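Local coordinates for inositol-1-monophosphatase (Nostoc sp., PDB 5ZHH), which probably hydrolyses inositol monophosphates to free inositol and inorganic phosphate, a reaction that in its family depends on magnesium ions, at residues 15-26 with 95-106; 138-148 with 197-205. All coordinates share one frame; numbering follows the deposited sequence.

Interaction 1 (15-26 with 95-106); sequences ALAAGAVLQGYL and YAHQYPAFCVSI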
loop_
_atom_site.group_PDB
_atom_site.type_symbol
_atom_site.label_atom_id
_atom_site.label_comp_id
_atom_site.label_asym_id
_atom_site.label_seq_id
_atom_site.Cartn_x
_atom_site.Cartn_y
_atom_site.Cartn_z
ATOM N N ALA A 15 -6.528 -17.189 6.335
ATOM C CA ALA A 15 -5.252 -16.494 6.479
ATOM C C ALA A 15 -5.436 -14.981 6.483
ATOM O O ALA A 15 -4.790 -14.273 7.267
ATOM C CB ALA A 15 -4.309 -16.906 5.350
ATOM N N LEU A 16 -6.299 -14.467 5.601
ATOM C CA LEU A 16 -6.527 -13.028 5.543
ATOM C C LEU A 16 -7.243 -12.530 6.790
ATOM O O LEU A 16 -6.912 -11.461 7.316
ATOM C CB LEU A 16 -7.321 -12.672 4.288
ATOM C CG LEU A 16 -6.565 -12.926 2.984
ATOM C CD1 LEU A 16 -7.458 -12.630 1.784
ATOM C CD2 LEU A 16 -5.281 -12.094 2.935
ATOM N N ALA A 17 -8.229 -13.291 7.273
ATOM C CA ALA A 17 -8.942 -12.881 8.476
ATOM C C ALA A 17 -8.005 -12.860 9.674
ATOM O O ALA A 17 -8.018 -11.910 10.470
ATOM C CB ALA A 17 -10.124 -13.815 8.729
ATOM N N ALA A 18 -7.181 -13.899 9.810
ATOM C CA ALA A 18 -6.226 -13.958 10.909
ATOM C C ALA A 18 -5.151 -12.891 10.768
ATOM O O ALA A 18 -4.732 -12.294 11.766
ATOM C CB ALA A 18 -5.595 -15.346 10.980
ATOM N N GLY A 19 -4.689 -12.642 9.543
ATOM C CA GLY A 19 -3.698 -11.596 9.338
ATOM C C GLY A 19 -4.188 -10.228 9.777
ATOM O O GLY A 19 -3.426 -9.431 10.331
ATOM N N ALA A 20 -5.472 -9.940 9.543
ATOM C CA ALA A 20 -6.036 -8.666 9.973
ATOM C C ALA A 20 -6.031 -8.547 11.492
ATOM O O ALA A 20 -5.804 -7.460 12.038
ATOM C CB ALA A 20 -7.452 -8.514 9.415
ATOM N N VAL A 21 -6.288 -9.651 12.195
ATOM C CA VAL A 21 -6.202 -9.639 13.653
ATOM C C VAL A 21 -4.777 -9.337 14.107
ATOM O O VAL A 21 -4.561 -8.523 15.014
ATOM C CB VAL A 21 -6.718 -10.972 14.225
ATOM C CG1 VAL A 21 -6.349 -11.096 15.686
ATOM C CG2 VAL A 21 -8.238 -11.054 14.048
ATOM N N LEU A 22 -3.783 -9.983 13.487
ATOM C CA LEU A 22 -2.394 -9.718 13.855
ATOM C C LEU A 22 -2.018 -8.264 13.592
ATOM O O LEU A 22 -1.288 -7.653 14.382
ATOM C CB LEU A 22 -1.449 -10.657 13.098
ATOM C CG LEU A 22 -1.497 -12.154 13.417
ATOM C CD1 LEU A 22 -0.445 -12.903 12.614
ATOM C CD2 LEU A 22 -1.289 -12.389 14.902
ATOM N N GLN A 23 -2.493 -7.697 12.477
ATOM C CA GLN A 23 -2.217 -6.288 12.196
ATOM C C GLN A 23 -2.880 -5.366 13.211
ATOM O O GLN A 23 -2.371 -4.272 13.477
ATOM C CB GLN A 23 -2.613 -5.917 10.767
ATOM C CG GLN A 23 -1.549 -6.344 9.777
ATOM C CD GLN A 23 -0.175 -5.744 10.110
ATOM O OE1 GLN A 23 0.765 -6.469 10.447
ATOM N NE2 GLN A 23 -0.061 -4.421 10.022
ATOM N N GLY A 24 -4.066 -5.728 13.701
ATOM C CA GLY A 24 -4.690 -4.924 14.740
ATOM C C GLY A 24 -3.869 -4.865 16.015
ATOM O O GLY A 24 -3.718 -3.803 16.620
ATOM N N TYR A 25 -3.340 -6.013 16.445
ATOM C CA TYR A 25 -2.544 -6.085 17.669
ATOM C C TYR A 25 -1.166 -5.440 17.547
ATOM O O TYR A 25 -0.603 -5.001 18.558
ATOM C CB TYR A 25 -2.357 -7.543 18.082
ATOM C CG TYR A 25 -3.487 -8.131 18.891
ATOM C CD1 TYR A 25 -3.492 -8.022 20.275
ATOM C CD2 TYR A 25 -4.532 -8.816 18.282
ATOM C CE1 TYR A 25 -4.512 -8.557 21.029
ATOM C CE2 TYR A 25 -5.560 -9.355 19.032
ATOM C CZ TYR A 25 -5.543 -9.222 20.404
ATOM O OH TYR A 25 -6.565 -9.760 21.150
ATOM N N LEU A 26 -0.602 -5.381 16.347
ATOM C CA LEU A 26 0.795 -4.978 16.176
ATOM C C LEU A 26 1.021 -3.517 16.534
ATOM O O LEU A 26 0.292 -2.632 16.070
ATOM C CB LEU A 26 1.232 -5.248 14.730
ATOM C CG LEU A 26 2.642 -4.838 14.304
ATOM C CD1 LEU A 26 3.693 -5.794 14.837
ATOM C CD2 LEU A 26 2.720 -4.782 12.801
ATOM N N TYR A 95 7.751 -10.957 15.884
ATOM C CA TYR A 95 6.527 -10.216 16.174
ATOM C C TYR A 95 6.655 -9.432 17.471
ATOM O O TYR A 95 6.281 -8.256 17.531
ATOM C CB TYR A 95 5.339 -11.173 16.241
ATOM C CG TYR A 95 4.003 -10.473 16.340
ATOM C CD1 TYR A 95 3.345 -10.038 15.198
ATOM C CD2 TYR A 95 3.394 -10.262 17.575
ATOM C CE1 TYR A 95 2.120 -9.402 15.279
ATOM C CE2 TYR A 95 2.165 -9.630 17.663
ATOM C CZ TYR A 95 1.539 -9.201 16.511
ATOM O OH TYR A 95 0.324 -8.565 16.578
ATOM N N ALA A 96 7.210 -10.062 18.512
ATOM C CA ALA A 96 7.390 -9.384 19.792
ATOM C C ALA A 96 8.265 -8.141 19.658
ATOM O O ALA A 96 8.083 -7.171 20.402
ATOM C CB ALA A 96 7.986 -10.349 20.818
ATOM N N HIS A 97 9.215 -8.149 18.726
ATOM C CA HIS A 97 10.095 -7.012 18.494
ATOM C C HIS A 97 9.607 -6.108 17.366
ATOM O O HIS A 97 10.267 -5.109 17.059
ATOM C CB HIS A 97 11.514 -7.509 18.173
ATOM C CG HIS A 97 12.234 -8.109 19.344
ATOM N ND1 HIS A 97 13.111 -7.390 20.127
ATOM C CD2 HIS A 97 12.207 -9.361 19.863
ATOM C CE1 HIS A 97 13.597 -8.171 21.075
ATOM N NE2 HIS A 97 13.062 -9.372 20.940
ATOM N N GLN A 98 8.465 -6.432 16.751
ATOM C CA GLN A 98 8.005 -5.788 15.517
ATOM C C GLN A 98 9.041 -5.877 14.406
ATOM O O GLN A 98 9.101 -5.007 13.538
ATOM C CB GLN A 98 7.569 -4.331 15.707
ATOM C CG GLN A 98 6.353 -4.137 16.589
ATOM C CD GLN A 98 6.675 -3.527 17.925
ATOM O OE1 GLN A 98 7.193 -4.194 18.824
ATOM N NE2 GLN A 98 6.363 -2.239 18.071
ATOM N N TYR A 99 9.862 -6.919 14.426
ATOM C CA TYR A 99 10.749 -7.178 13.302
ATOM C C TYR A 99 9.885 -7.688 12.157
ATOM O O TYR A 99 9.136 -8.656 12.346
ATOM C CB TYR A 99 11.829 -8.198 13.675
ATOM C CG TYR A 99 12.959 -8.276 12.671
ATOM C CD1 TYR A 99 14.036 -7.401 12.741
ATOM C CD2 TYR A 99 12.951 -9.227 11.647
ATOM C CE1 TYR A 99 15.077 -7.463 11.822
ATOM C CE2 TYR A 99 13.984 -9.295 10.719
ATOM C CZ TYR A 99 15.041 -8.412 10.813
ATOM O OH TYR A 99 16.072 -8.466 9.905
ATOM N N PRO A 100 9.925 -7.072 10.995
ATOM C CA PRO A 100 8.920 -7.340 9.940
ATOM C C PRO A 100 9.188 -8.619 9.153
ATOM O O PRO A 100 9.531 -8.603 7.970
ATOM C CB PRO A 100 9.023 -6.084 9.068
ATOM C CG PRO A 100 10.450 -5.657 9.200
ATOM C CD PRO A 100 10.951 -6.111 10.554
ATOM N N ALA A 101 9.038 -9.771 9.824
ATOM C CA ALA A 101 9.121 -11.080 9.167
ATOM C C ALA A 101 8.320 -12.061 10.027
ATOM O O ALA A 101 8.862 -12.822 10.834
ATOM C CB ALA A 101 10.560 -11.555 8.964
ATOM N N PHE A 102 6.998 -12.011 9.870
ATOM C CA PHE A 102 6.101 -12.933 10.548
ATOM C C PHE A 102 4.874 -13.121 9.666
ATOM O O PHE A 102 4.598 -12.311 8.777
ATOM C CB PHE A 102 5.718 -12.425 11.946
ATOM C CG PHE A 102 5.149 -11.040 11.943
ATOM C CD1 PHE A 102 3.804 -10.829 11.689
ATOM C CD2 PHE A 102 5.964 -9.944 12.169
ATOM C CE1 PHE A 102 3.278 -9.545 11.676
ATOM C CE2 PHE A 102 5.445 -8.664 12.152
ATOM C CZ PHE A 102 4.104 -8.465 11.905
ATOM N N CYS A 103 4.137 -14.199 9.918
ATOM C CA CYS A 103 3.058 -14.565 9.015
ATOM C C CYS A 103 2.131 -15.557 9.696
ATOM O O CYS A 103 2.433 -16.098 10.761
ATOM C CB CYS A 103 3.609 -15.171 7.722
ATOM S SG CYS A 103 4.498 -16.716 8.028
ATOM N N VAL A 104 0.989 -15.783 9.050
ATOM C CA VAL A 104 0.095 -16.896 9.341
ATOM C C VAL A 104 0.384 -17.968 8.303
ATOM O O VAL A 104 0.516 -17.659 7.111
ATOM C CB VAL A 104 -1.379 -16.453 9.287
ATOM C CG1 VAL A 104 -2.313 -17.593 9.695
ATOM C CG2 VAL A 104 -1.599 -15.235 10.168
ATOM N N SER A 105 0.516 -19.219 8.745
ATOM C CA SER A 105 0.774 -20.341 7.846
ATOM C C SER A 105 -0.342 -21.360 8.021
ATOM O O SER A 105 -0.587 -21.823 9.139
ATOM C CB SER A 105 2.141 -20.980 8.132
ATOM O OG SER A 105 2.411 -22.055 7.244
ATOM N N ILE A 106 -1.013 -21.707 6.921
ATOM C CA ILE A 106 -2.139 -22.640 6.933
ATOM C C ILE A 106 -1.890 -23.687 5.856
ATOM O O ILE A 106 -1.993 -23.388 4.660
ATOM C CB ILE A 106 -3.475 -21.927 6.694
ATOM C CG1 ILE A 106 -3.713 -20.876 7.781
ATOM C CG2 ILE A 106 -4.613 -22.933 6.648
ATOM C CD1 ILE A 106 -4.980 -20.071 7.586
#

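Interaction 2 (138-148 with 197-205); sequences RNRRPIKVSDT and HVACGRVDG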
loop_
_atom_site.group_PDB
_atom_site.type_symbol
_atom_site.label_atom_id
_atom_site.label_comp_id
_atom_site.label_asym_id
_atom_site.label_seq_id
_atom_site.Cartn_x
_atom_site.Cartn_y
_atom_site.Cartn_z
ATOM N N ARG A 138 1.835 -15.284 -5.599
ATOM C CA ARG A 138 1.910 -14.268 -4.563
ATOM C C ARG A 138 1.042 -13.091 -4.981
ATOM O O ARG A 138 1.154 -12.597 -6.112
ATOM C CB ARG A 138 3.352 -13.829 -4.292
ATOM C CG ARG A 138 3.445 -12.647 -3.335
ATOM C CD ARG A 138 4.871 -12.128 -3.264
ATOM N NE ARG A 138 5.413 -11.853 -4.591
ATOM C CZ ARG A 138 5.289 -10.701 -5.236
ATOM N NH1 ARG A 138 4.616 -9.697 -4.688
ATOM N NH2 ARG A 138 5.822 -10.558 -6.448
ATOM N N ASN A 139 0.154 -12.670 -4.080
ATOM C CA ASN A 139 -0.860 -11.658 -4.383
ATOM C C ASN A 139 -1.579 -11.975 -5.693
ATOM O O ASN A 139 -1.859 -11.093 -6.515
ATOM C CB ASN A 139 -0.244 -10.257 -4.381
ATOM C CG ASN A 139 0.218 -9.839 -2.987
ATOM O OD1 ASN A 139 -0.048 -10.536 -2.011
ATOM N ND2 ASN A 139 0.907 -8.707 -2.891
ATOM N N ARG A 140 -1.889 -13.266 -5.868
ATOM C CA ARG A 140 -2.712 -13.783 -6.961
ATOM C C ARG A 140 -2.051 -13.604 -8.330
ATOM O O ARG A 140 -2.725 -13.590 -9.363
ATOM C CB ARG A 140 -4.113 -13.154 -6.923
ATOM C CG ARG A 140 -4.786 -13.362 -5.550
ATOM C CD ARG A 140 -6.203 -12.795 -5.445
ATOM N NE ARG A 140 -6.708 -12.869 -4.072
ATOM C CZ ARG A 140 -7.444 -13.872 -3.596
ATOM N NH1 ARG A 140 -7.767 -14.893 -4.381
ATOM N NH2 ARG A 140 -7.859 -13.855 -2.336
ATOM N N ARG A 141 -0.723 -13.531 -8.364
ATOM C CA ARG A 141 0.001 -13.569 -9.621
ATOM C C ARG A 141 1.052 -14.666 -9.541
ATOM O O ARG A 141 1.619 -14.888 -8.469
ATOM C CB ARG A 141 0.657 -12.212 -9.929
ATOM C CG ARG A 141 -0.353 -11.061 -9.982
ATOM C CD ARG A 141 0.249 -9.760 -10.450
ATOM N NE ARG A 141 1.235 -9.272 -9.489
ATOM C CZ ARG A 141 0.939 -8.597 -8.380
ATOM N NH1 ARG A 141 -0.326 -8.272 -8.090
ATOM N NH2 ARG A 141 1.927 -8.218 -7.566
ATOM N N PRO A 142 1.336 -15.354 -10.646
ATOM C CA PRO A 142 2.215 -16.530 -10.586
ATOM C C PRO A 142 3.614 -16.174 -10.109
ATOM O O PRO A 142 4.149 -15.107 -10.418
ATOM C CB PRO A 142 2.236 -17.036 -12.035
ATOM C CG PRO A 142 1.017 -16.432 -12.681
ATOM C CD PRO A 142 0.739 -15.155 -11.981
ATOM N N ILE A 143 4.205 -17.095 -9.352
ATOM C CA ILE A 143 5.587 -16.999 -8.910
ATOM C C ILE A 143 6.303 -18.282 -9.306
ATOM O O ILE A 143 5.684 -19.319 -9.552
ATOM C CB ILE A 143 5.712 -16.776 -7.388
ATOM C CG1 ILE A 143 4.973 -17.890 -6.629
ATOM C CG2 ILE A 143 5.253 -15.365 -6.991
ATOM C CD1 ILE A 143 5.156 -17.841 -5.120
ATOM N N LYS A 144 7.630 -18.203 -9.371
ATOM C CA LYS A 144 8.413 -19.368 -9.748
ATOM C C LYS A 144 9.784 -19.290 -9.089
ATOM O O LYS A 144 10.275 -18.199 -8.774
ATOM C CB LYS A 144 8.525 -19.491 -11.272
ATOM C CG LYS A 144 9.252 -18.346 -11.941
ATOM C CD LYS A 144 9.258 -18.524 -13.446
ATOM C CE LYS A 144 10.032 -17.411 -14.135
ATOM N NZ LYS A 144 10.134 -17.663 -15.601
ATOM N N VAL A 145 10.382 -20.467 -8.862
ATOM C CA VAL A 145 11.724 -20.533 -8.276
ATOM C C VAL A 145 12.743 -19.900 -9.222
ATOM O O VAL A 145 12.498 -19.704 -10.420
ATOM C CB VAL A 145 12.119 -21.980 -7.930
ATOM C CG1 VAL A 145 11.174 -22.580 -6.893
ATOM C CG2 VAL A 145 12.177 -22.836 -9.185
ATOM N N SER A 146 13.918 -19.601 -8.665
ATOM C CA SER A 146 15.017 -19.018 -9.416
ATOM C C SER A 146 15.680 -20.056 -10.322
ATOM O O SER A 146 15.449 -21.264 -10.218
ATOM C CB SER A 146 16.053 -18.434 -8.460
ATOM O OG SER A 146 16.700 -19.480 -7.756
ATOM N N ASP A 147 16.555 -19.570 -11.201
ATOM C CA ASP A 147 17.301 -20.412 -12.123
ATOM C C ASP A 147 18.709 -20.678 -11.649
ATOM O O ASP A 147 19.455 -21.381 -12.336
ATOM C CB ASP A 147 17.339 -19.796 -13.525
ATOM C CG ASP A 147 15.993 -19.810 -14.221
ATOM O OD1 ASP A 147 15.271 -20.821 -14.096
ATOM O OD2 ASP A 147 15.657 -18.808 -14.910
ATOM N N THR A 148 19.087 -20.133 -10.493
ATOM C CA THR A 148 20.451 -20.259 -9.998
ATOM C C THR A 148 20.872 -21.723 -9.948
ATOM O O THR A 148 20.185 -22.564 -9.358
ATOM C CB THR A 148 20.562 -19.639 -8.605
ATOM O OG1 THR A 148 20.006 -18.317 -8.626
ATOM C CG2 THR A 148 22.021 -19.575 -8.168
ATOM N N HIS A 197 9.964 -17.429 0.296
ATOM C CA HIS A 197 11.006 -16.722 -0.444
ATOM C C HIS A 197 11.742 -17.638 -1.420
ATOM O O HIS A 197 12.193 -17.177 -2.470
ATOM C CB HIS A 197 12.003 -16.084 0.517
ATOM C CG HIS A 197 11.450 -14.923 1.282
ATOM N ND1 HIS A 197 10.149 -14.489 1.145
ATOM C CD2 HIS A 197 12.024 -14.110 2.199
ATOM C CE1 HIS A 197 9.946 -13.457 1.943
ATOM N NE2 HIS A 197 11.068 -13.207 2.592
ATOM N N VAL A 198 11.912 -18.919 -1.089
ATOM C CA VAL A 198 12.404 -19.847 -2.106
ATOM C C VAL A 198 11.380 -19.971 -3.229
ATOM O O VAL A 198 11.731 -20.000 -4.416
ATOM C CB VAL A 198 12.740 -21.222 -1.498
ATOM C CG1 VAL A 198 13.446 -22.103 -2.542
ATOM C CG2 VAL A 198 13.629 -21.079 -0.275
ATOM N N ALA A 199 10.098 -20.032 -2.871
ATOM C CA ALA A 199 9.053 -20.266 -3.867
ATOM C C ALA A 199 9.005 -19.165 -4.923
ATOM O O ALA A 199 8.749 -19.442 -6.100
ATOM C CB ALA A 199 7.697 -20.403 -3.179
ATOM N N CYS A 200 9.253 -17.915 -4.540
ATOM C CA CYS A 200 9.188 -16.825 -5.505
ATOM C C CYS A 200 10.561 -16.376 -5.995
ATOM O O CYS A 200 10.651 -15.375 -6.709
ATOM C CB CYS A 200 8.413 -15.637 -4.929
ATOM S SG CYS A 200 9.121 -14.868 -3.470
ATOM N N GLY A 201 11.625 -17.098 -5.643
ATOM C CA GLY A 201 12.941 -16.858 -6.199
ATOM C C GLY A 201 13.781 -15.808 -5.501
ATOM O O GLY A 201 14.872 -15.489 -5.992
ATOM N N ARG A 202 13.338 -15.300 -4.349
ATOM C CA ARG A 202 14.118 -14.293 -3.634
ATOM C C ARG A 202 15.362 -14.891 -2.988
ATOM O O ARG A 202 16.336 -14.174 -2.739
ATOM C CB ARG A 202 13.253 -13.624 -2.573
ATOM C CG ARG A 202 12.194 -12.681 -3.163
ATOM C CD ARG A 202 11.147 -12.343 -2.122
ATOM N NE ARG A 202 10.091 -11.492 -2.670
ATOM C CZ ARG A 202 9.089 -10.992 -1.954
ATOM N NH1 ARG A 202 8.172 -10.231 -2.536
ATOM N NH2 ARG A 202 9.000 -11.259 -0.661
ATOM N N VAL A 203 15.329 -16.183 -2.671
ATOM C CA VAL A 203 16.510 -16.949 -2.309
ATOM C C VAL A 203 16.489 -18.221 -3.137
ATOM O O VAL A 203 15.471 -18.590 -3.721
ATOM C CB VAL A 203 16.579 -17.277 -0.801
ATOM C CG1 VAL A 203 16.742 -16.010 0.015
ATOM C CG2 VAL A 203 15.335 -18.012 -0.362
ATOM N N ASP A 204 17.633 -18.895 -3.181
ATOM C CA ASP A 204 17.759 -20.099 -3.984
ATOM C C ASP A 204 17.574 -21.370 -3.177
ATOM O O ASP A 204 17.349 -22.427 -3.767
ATOM C CB ASP A 204 19.123 -20.113 -4.679
ATOM C CG ASP A 204 19.366 -18.848 -5.474
ATOM O OD1 ASP A 204 18.536 -18.525 -6.361
ATOM O OD2 ASP A 204 20.366 -18.163 -5.197
ATOM N N GLY A 205 17.637 -21.294 -1.855
ATOM C CA GLY A 205 17.554 -22.491 -1.045
ATOM C C GLY A 205 17.482 -22.153 0.424
ATOM O O GLY A 205 17.880 -21.067 0.858
HETATM O O HOH W 1 8.510 -15.445 -8.713
HETATM O O HOH W 2 14.115 -20.073 -5.792
#

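Interaction 1 (15-26 with 95-106)
Y95 sets its CG opposite the backbone N (chi1 -172°), which swings the phenol to the end of helix 3-25, while L22, its CG lying beside its own N, directs CD1 at V104. The setting is the layered alpha-beta sandwich of inositol monophosphatases: the helix lies over strand 103-106 with short axes at 156°, hence nearly antiparallel, and 8.5 Å apart. Apolar contacts show that the layers pack: L22 CD1 meets V104 CG2 at 3.6 Å, A18 CB meets the same methyl at 4.1 Å, and A15 CB sits 3.9 Å from I106 CD1. Helix 44-61 also covers A18 and Y95. Y95 OH donates to L22 O over 2.9 Å, in the carbonyl plane and on a lone pair. Because L26 N also reaches that oxygen, weakly, two donors grip it near the last turn. A phenylalanine in place of Y95 would probably leave L22 O with the weak L26 bond alone of these two. Within 95-106 the Y95 ring stands T-shaped on F102, its CD1 3.5 Å above the centre of that ring. Beside this pair L26 inserts its branched end, CD1 lying 4.0 Å from F102 CZ and 3.6 Å from Q98 CG.

Interaction 2 (138-148 with 197-205)
S146 and T148 both turn their hydroxyls on one carboxylate oxygen of D204. S146 OG donates to OD1 at a very short 2.5 Å, and T148 OG1 donates to the same OD1 at 2.7 Å, approaching from above the carboxylate plane, 55° out of it. The S146 hydroxyl is placed there by a chi1 of 68°, which lodges OG between the backbone N and carbonyl carbon, and it accepts in turn from N249 ND2. The other carboxylate oxygen, OD2, takes the backbone N-H of L155, so D204 is satisfied on both oxygens. Water, not direct bonding, joins the backbones. One molecule accepts from S146 N at 2.9 Å and donates to V198 O and V203 O; another accepts from K144 N at 3.0 Å and donates to C200 O. Between these bridges G201 has positive phi (86°), and a CB there would come tight against K144 O. At the far end R202 NH1 lies over one face of the R138 guanidinium, 3.8 Å from R138 NE; R202 NH1 is salt-bridged to E126, whose carboxylate probably offsets the gathered charge. I143 CG2 packs on C200 CB at 3.8 Å. The segment 138-148 thus leaves the edge strand 141-142 and passes over the C-terminal end of helix 191-199, with helix 213-225 backing V145, V198 and A199, and strand 126-131 flanking R138 and C200.

How the interactions relate
From the N terminus, helix 3-25 leads through an unmodelled stretch, helix 44-61 and strands 66-69, 73-75 and 82-90 before interaction 1 closes the loop at 95-106. The chain then runs through the hairpins of the large sheet to its edge strand 141-142, and interaction 2 closes a second loop, containing strand 156-158 and helix 172-181, at 197-205. The two are in series, neither nested nor crossed, with centres about 21 Å apart. Interaction 1 ties the helical layer to an inner strand of the large sheet; interaction 2 joins that sheet's edge to the region leading into strand 205-208 of the smaller sheet. Both also meet a second subunit: P100 packs on its R202, and H97 on its D204.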